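Local coordinates for protein CzcP cation efflux P1-ATPase (PDB 4U9R) that is probably a zinc-exporting P-type ATPase of the type IB subfamily, whose N-terminal ferredoxin-like region, the part present here, binds cadmium ions, at residues Pro31-Gly36 with Glu90-Thr95; Val145-Asp148 with Ser153-Gly156. All coordinates share one frame; numbering follows the deposited sequence.

Contact 1: residues Pro31-Gly36 with Glu90-Thr95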
ATOM      1  N   PRO A  31       4.987  -7.185  -5.626  1.00 47.41           N
ATOM      2  CA  PRO A  31       3.827  -7.005  -6.485  1.00 48.42           C
ATOM      3  C   PRO A  31       2.947  -8.244  -6.546  1.00 49.21           C
ATOM      4  O   PRO A  31       1.774  -8.132  -6.873  1.00 54.64           O
ATOM      5  CB  PRO A  31       4.442  -6.678  -7.858  1.00 49.12           C
ATOM      6  CG  PRO A  31       5.800  -6.162  -7.549  1.00 49.96           C
ATOM      7  CD  PRO A  31       6.248  -6.990  -6.367  1.00 47.81           C
ATOM      8  N   VAL A  32       3.494  -9.407  -6.190  1.00 49.36           N
ATOM      9  CA  VAL A  32       2.716 -10.632  -6.152  1.00 47.74           C
ATOM     10  C   VAL A  32       1.743 -10.620  -4.987  1.00 46.99           C
ATOM     11  O   VAL A  32       0.620 -11.088  -5.137  1.00 45.06           O
ATOM     12  CB  VAL A  32       3.622 -11.883  -6.075  1.00 56.93           C
ATOM     13  CG1 VAL A  32       2.799 -13.153  -5.874  1.00 56.59           C
ATOM     14  CG2 VAL A  32       4.461 -11.997  -7.340  1.00 58.73           C
ATOM     15  N   LEU A  33       2.187 -10.134  -3.822  1.00 40.98           N
ATOM     16  CA  LEU A  33       1.333 -10.029  -2.681  1.00 38.09           C
ATOM     17  C   LEU A  33       0.448  -8.806  -2.776  1.00 41.23           C
ATOM     18  O   LEU A  33      -0.708  -8.850  -2.384  1.00 35.93           O
ATOM     19  CB  LEU A  33       2.157  -9.897  -1.415  1.00 40.37           C
ATOM     20  CG  LEU A  33       2.989 -11.128  -1.086  1.00 39.35           C
ATOM     21  CD1 LEU A  33       3.871 -10.845   0.083  1.00 37.99           C
ATOM     22  CD2 LEU A  33       2.064 -12.316  -0.843  1.00 39.90           C
ATOM     23  N   LEU A  34       1.037  -7.697  -3.230  1.00 42.32           N
ATOM     24  CA  LEU A  34       0.381  -6.397  -3.196  1.00 43.43           C
ATOM     25  C   LEU A  34       0.465  -5.805  -4.609  1.00 47.58           C
ATOM     26  O   LEU A  34       1.322  -4.965  -4.871  1.00 47.82           O
ATOM     27  CB  LEU A  34       1.065  -5.498  -2.164  1.00 42.29           C
ATOM     28  CG  LEU A  34       0.881  -5.940  -0.697  1.00 38.32           C
ATOM     29  CD1 LEU A  34       1.771  -5.095   0.209  1.00 36.64           C
ATOM     30  CD2 LEU A  34      -0.580  -5.890  -0.285  1.00 36.58           C
ATOM     31  N   PRO A  35      -0.379  -6.305  -5.531  1.00 48.80           N
ATOM     32  CA  PRO A  35      -0.391  -5.785  -6.904  1.00 57.64           C
ATOM     33  C   PRO A  35      -0.847  -4.330  -6.984  1.00 52.88           C
ATOM     34  O   PRO A  35      -1.765  -3.925  -6.280  1.00 54.82           O
ATOM     35  CB  PRO A  35      -1.381  -6.707  -7.630  1.00 52.94           C
ATOM     36  CG  PRO A  35      -2.242  -7.268  -6.559  1.00 56.02           C
ATOM     37  CD  PRO A  35      -1.364  -7.388  -5.342  1.00 50.31           C
ATOM     38  N   GLY A  36      -0.167  -3.539  -7.801  1.00 61.98           N
ATOM     39  CA  GLY A  36      -0.659  -2.200  -8.164  1.00 64.86           C
ATOM     40  C   GLY A  36      -0.392  -1.100  -7.156  1.00 67.60           C
ATOM     41  O   GLY A  36      -1.151  -0.137  -7.068  1.00 69.78           O
ATOM     42  N   GLU A  90       0.996 -19.343   3.743  1.00 33.82           N
ATOM     43  CA  GLU A  90      -0.447 -19.091   3.648  1.00 36.11           C
ATOM     44  C   GLU A  90      -0.833 -17.829   4.389  1.00 32.47           C
ATOM     45  O   GLU A  90      -1.616 -17.009   3.893  1.00 33.88           O
ATOM     46  CB  GLU A  90      -1.230 -20.320   4.181  1.00 40.00           C
ATOM     47  CG  GLU A  90      -2.747 -20.178   4.295  1.00 48.28           C
ATOM     48  CD  GLU A  90      -3.427 -21.517   4.614  1.00 59.72           C
ATOM     49  OE1 GLU A  90      -3.579 -21.854   5.820  1.00 61.03           O
ATOM     50  OE2 GLU A  90      -3.763 -22.254   3.658  1.00 66.61           O
ATOM     51  N   LEU A  91      -0.290 -17.684   5.579  1.00 31.66           N
ATOM     52  CA  LEU A  91      -0.429 -16.474   6.351  1.00 36.21           C
ATOM     53  C   LEU A  91       0.085 -15.273   5.561  1.00 33.69           C
ATOM     54  O   LEU A  91      -0.595 -14.270   5.465  1.00 32.65           O
ATOM     55  CB  LEU A  91       0.319 -16.610   7.648  1.00 43.17           C
ATOM     56  CG  LEU A  91      -0.148 -15.882   8.884  1.00 53.97           C
ATOM     57  CD1 LEU A  91      -1.666 -15.883   9.045  1.00 58.28           C
ATOM     58  CD2 LEU A  91       0.487 -16.600  10.066  1.00 56.77           C
ATOM     59  N   VAL A  92       1.260 -15.379   4.957  1.00 33.31           N
ATOM     60  CA  VAL A  92       1.759 -14.263   4.138  1.00 31.56           C
ATOM     61  C   VAL A  92       0.860 -13.969   2.943  1.00 30.18           C
ATOM     62  O   VAL A  92       0.437 -12.847   2.767  1.00 31.32           O
ATOM     63  CB  VAL A  92       3.198 -14.455   3.647  1.00 30.27           C
ATOM     64  CG1 VAL A  92       3.593 -13.312   2.739  1.00 32.06           C
ATOM     65  CG2 VAL A  92       4.171 -14.560   4.814  1.00 30.41           C
ATOM     66  N   THR A  93       0.599 -14.958   2.097  1.00 31.11           N
ATOM     67  CA  THR A  93      -0.190 -14.739   0.884  1.00 31.84           C
ATOM     68  C   THR A  93      -1.634 -14.334   1.191  1.00 34.06           C
ATOM     69  O   THR A  93      -2.207 -13.523   0.464  1.00 33.11           O
ATOM     70  CB  THR A  93      -0.265 -15.998  -0.008  1.00 33.96           C
ATOM     71  OG1 THR A  93      -0.651 -17.114   0.802  1.00 34.73           O
ATOM     72  CG2 THR A  93       1.090 -16.285  -0.660  1.00 35.40           C
ATOM     73  N   SER A  94      -2.242 -14.881   2.240  1.00 33.14           N
ATOM     74  CA  SER A  94      -3.634 -14.499   2.530  1.00 36.51           C
ATOM     75  C   SER A  94      -3.748 -13.126   3.238  1.00 39.21           C
ATOM     76  O   SER A  94      -4.733 -12.410   3.049  1.00 39.97           O
ATOM     77  CB  SER A  94      -4.352 -15.548   3.354  1.00 33.60           C
ATOM     78  OG  SER A  94      -3.933 -15.515   4.707  1.00 38.67           O
ATOM     79  N   THR A  95      -2.776 -12.766   4.066  1.00 36.75           N
ATOM     80  CA  THR A  95      -2.811 -11.448   4.696  1.00 35.97           C
ATOM     81  C   THR A  95      -2.656 -10.394   3.597  1.00 36.37           C
ATOM     82  O   THR A  95      -3.335  -9.370   3.604  1.00 38.81           O
ATOM     83  CB  THR A  95      -1.745 -11.287   5.752  1.00 35.51           C
ATOM     84  OG1 THR A  95      -1.918 -12.298   6.742  1.00 38.01           O
ATOM     85  CG2 THR A  95      -1.831  -9.896   6.407  1.00 40.81           C
TER

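Contact 2: residues Val145-Asp148 with Ser153-Gly156. With CD (cadmium ion), chain B.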
ATOM      1  N   VAL A 145      -3.106   9.212  -3.609  1.00 69.33           N
ATOM      2  CA  VAL A 145      -4.151   8.920  -2.616  1.00 70.50           C
ATOM      3  C   VAL A 145      -4.211   7.411  -2.290  1.00 70.57           C
ATOM      4  O   VAL A 145      -3.740   6.564  -3.066  1.00 69.69           O
ATOM      5  CB  VAL A 145      -5.532   9.467  -3.082  1.00 70.05           C
ATOM      6  CG1 VAL A 145      -6.006   8.777  -4.346  1.00 75.15           C
ATOM      7  CG2 VAL A 145      -6.596   9.344  -2.006  1.00 67.08           C
ATOM      8  N   GLU A 146      -4.749   7.097  -1.118  1.00 64.82           N
ATOM      9  CA  GLU A 146      -5.002   5.721  -0.718  1.00 62.15           C
ATOM     10  C   GLU A 146      -6.359   5.684  -0.065  1.00 59.33           C
ATOM     11  O   GLU A 146      -6.667   6.562   0.740  1.00 64.10           O
ATOM     12  CB  GLU A 146      -3.927   5.255   0.254  1.00 69.46           C
ATOM     13  CG  GLU A 146      -4.189   3.880   0.877  1.00 69.10           C
ATOM     14  CD  GLU A 146      -2.932   3.048   0.986  1.00 68.93           C
ATOM     15  OE1 GLU A 146      -1.837   3.576   0.729  1.00 73.60           O
ATOM     16  OE2 GLU A 146      -3.052   1.853   1.304  1.00 62.24           O
ATOM     17  N   PHE A 147      -7.172   4.688  -0.405  1.00 54.49           N
ATOM     18  CA  PHE A 147      -8.555   4.675   0.049  1.00 56.53           C
ATOM     19  C   PHE A 147      -9.152   3.310   0.384  1.00 62.39           C
ATOM     20  O   PHE A 147      -8.712   2.279  -0.111  1.00 64.74           O
ATOM     21  CB  PHE A 147      -9.450   5.377  -0.983  1.00 54.16           C
ATOM     22  CG  PHE A 147      -9.325   4.839  -2.377  1.00 49.86           C
ATOM     23  CD1 PHE A 147      -8.291   5.248  -3.193  1.00 49.91           C
ATOM     24  CD2 PHE A 147     -10.264   3.958  -2.888  1.00 53.44           C
ATOM     25  CE1 PHE A 147      -8.180   4.774  -4.484  1.00 50.01           C
ATOM     26  CE2 PHE A 147     -10.163   3.466  -4.180  1.00 50.31           C
ATOM     27  CZ  PHE A 147      -9.117   3.876  -4.982  1.00 52.09           C
ATOM     28  N   ASP A 148     -10.195   3.356   1.216  1.00 63.25           N
ATOM     29  CA  ASP A 148     -10.914   2.190   1.695  1.00 66.49           C
ATOM     30  C   ASP A 148     -12.021   1.810   0.702  1.00 70.01           C
ATOM     31  O   ASP A 148     -13.063   2.461   0.633  1.00 68.08           O
ATOM     32  CB  ASP A 148     -11.486   2.486   3.096  1.00 69.70           C
ATOM     33  CG  ASP A 148     -12.343   1.350   3.654  1.00 72.64           C
ATOM     34  OD1 ASP A 148     -12.622   0.368   2.934  1.00 70.60           O
ATOM     35  OD2 ASP A 148     -12.752   1.459   4.828  1.00 80.21           O
ATOM     36  N   SER A 153     -14.876   4.362  -3.937  1.00 76.17           N
ATOM     37  CA  SER A 153     -14.088   3.881  -5.075  1.00 75.72           C
ATOM     38  C   SER A 153     -13.329   5.044  -5.725  1.00 74.29           C
ATOM     39  O   SER A 153     -13.469   6.189  -5.314  1.00 74.20           O
ATOM     40  CB  SER A 153     -14.993   3.195  -6.109  1.00 76.43           C
ATOM     41  OG  SER A 153     -15.868   4.124  -6.732  1.00 78.91           O
ATOM     42  N   ALA A 154     -12.532   4.737  -6.742  1.00 73.42           N
ATOM     43  CA  ALA A 154     -11.794   5.751  -7.492  1.00 78.48           C
ATOM     44  C   ALA A 154     -12.712   6.594  -8.396  1.00 82.23           C
ATOM     45  O   ALA A 154     -12.440   7.777  -8.631  1.00 87.55           O
ATOM     46  CB  ALA A 154     -10.696   5.098  -8.319  1.00 80.17           C
ATOM     47  N   ALA A 155     -13.788   5.992  -8.903  1.00 77.83           N
ATOM     48  CA  ALA A 155     -14.775   6.726  -9.695  1.00 72.22           C
ATOM     49  C   ALA A 155     -15.383   7.821  -8.834  1.00 71.78           C
ATOM     50  O   ALA A 155     -15.479   8.962  -9.262  1.00 73.26           O
ATOM     51  CB  ALA A 155     -15.852   5.791 -10.224  1.00 72.09           C
ATOM     52  N   GLY A 156     -15.757   7.468  -7.608  1.00 71.84           N
ATOM     53  CA  GLY A 156     -16.222   8.428  -6.617  1.00 73.60           C
ATOM     54  C   GLY A 156     -15.214   9.496  -6.196  1.00 80.29           C
ATOM     55  O   GLY A 156     -15.625  10.591  -5.778  1.00 80.49           O
TER
HETATM   56 CD    CD B 301      -1.781   1.101  -0.222  1.00 49.38          CD

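Contact 1: residues Pro31-Gly36 with Glu90-Thr95
Leu91 O, one residue ahead of the Val92 and Thr93 that receive Leu33, is gripped twice. Thr95 N reaches it at 3.0 Å, the ordinary helical bond, and Thr95 OG1 adds a second at 2.7 Å, the two donors approaching from opposite faces of the carbonyl plane. The hydroxyl lies 27° off that plane. Ser94 repeats the pattern one residue earlier, its OG donating to Glu90 O at 2.9 Å beside its own backbone bond to the same oxygen. Thr93 OG1 bonds back to Arg89 O, so three successive hydroxyls are tied to the preceding turn of their own helix.

Across the contact everything is apolar, and Leu33 does the touching with both methyls. Its CG lies anti to the carbonyl carbon (chi1 -65°), and the branched end comes nearer the helix than its CB does. CD1 meets Val92 CG1 at 3.6 Å. CD2 settles on the backbone instead, 3.7 Å from Thr93 CA, with Thr93 CG2 slightly farther off at 4.1 Å. With its OG1 bonded to Arg89 O, Thr93 presents this methyl to the leucine.

The contact joins the short helix 30-33 to helix 85-102. Leu48 and Leu52 of helix 43-53 and Ile74 and Val76 of strand 73-78 close round Leu33 and Val92, making this part of the core of a ferredoxin-like fold, between the sheet of strands 24-29, 73-78 and 58-64 and the helices.

Contact 2: residues Val145-Asp148 with Ser153-Gly156
Ser153, just before helix 154-162, meets the Phe147 ring through its backbone: Phe147 CE2 lies 3.9 Å from Ser153 C. The hydroxyl has a different task. Ser153 sits at the N-cap position, and its OG accepts from Gly156 N at 3.5 Å, a long, weak capping bond, although the N-H points almost straight at it (174°).

Ala154 comes next and completes the seat for the ring. Phe147 CE2 is 3.7 Å from Ala154 N, while the neighbouring ring atom, Phe147 CZ, reaches Ala154 CB at 3.9 Å. The far end of the phenyl ring therefore rests on both the peptide link and the methyl group. Phe147 CG stands between the backbone N and the carbonyl carbon (chi1 54°), a torsion that carries the ring out from the strand to the helix start. Gly156 closes the segment as donor of the capping bond.

The adjacent residue of the strand, Glu146, turns its side chain to the other face and binds cadmium with both carboxylate oxygens, unequally: OE2 at 2.1 Å and OE1 at 2.7 Å from the ion. Asp42, Cys44 and His105 complete the site, and Arg47 also hydrogen-bonds Glu146 OE2, a second hold that would restrict the carboxylate's rotation.

Strand 142-148 is the middle strand of its antiparallel sheet, between 103-109 and 132-137, and its link to helix 154-162 is the last strand-to-helix connection of this second ferredoxin-like unit. Phe147 thus pins the start of helix 154-162 on one face of that sheet, where Ala154 also touches Val106 and Trp108 of strand 103-109, while the cadmium bound by Glu146 occupies the other face.

From the N terminus, the chain leaves strand 24-29 for the short helix of contact 1, then runs through helix 43-53 and strands 58-64 and 73-78 before helix 85-102 closes that long loop. Strand 103-109 then opens the second sheet, and contact 2 closes a much tighter turn, four residues long, between strand 142-148 and the following helix. The two loops lie in series, neither nesting nor crossing, with contact centres about 20 Å apart. Contact 1 belongs with the first antiparallel sheet, contact 2 with the second, both in strand order 1-3-2, consistent with ferredoxin-like folds. Two ligands of the cadmium at contact 2 come from the loop contact 1 closes, two from the second sheet.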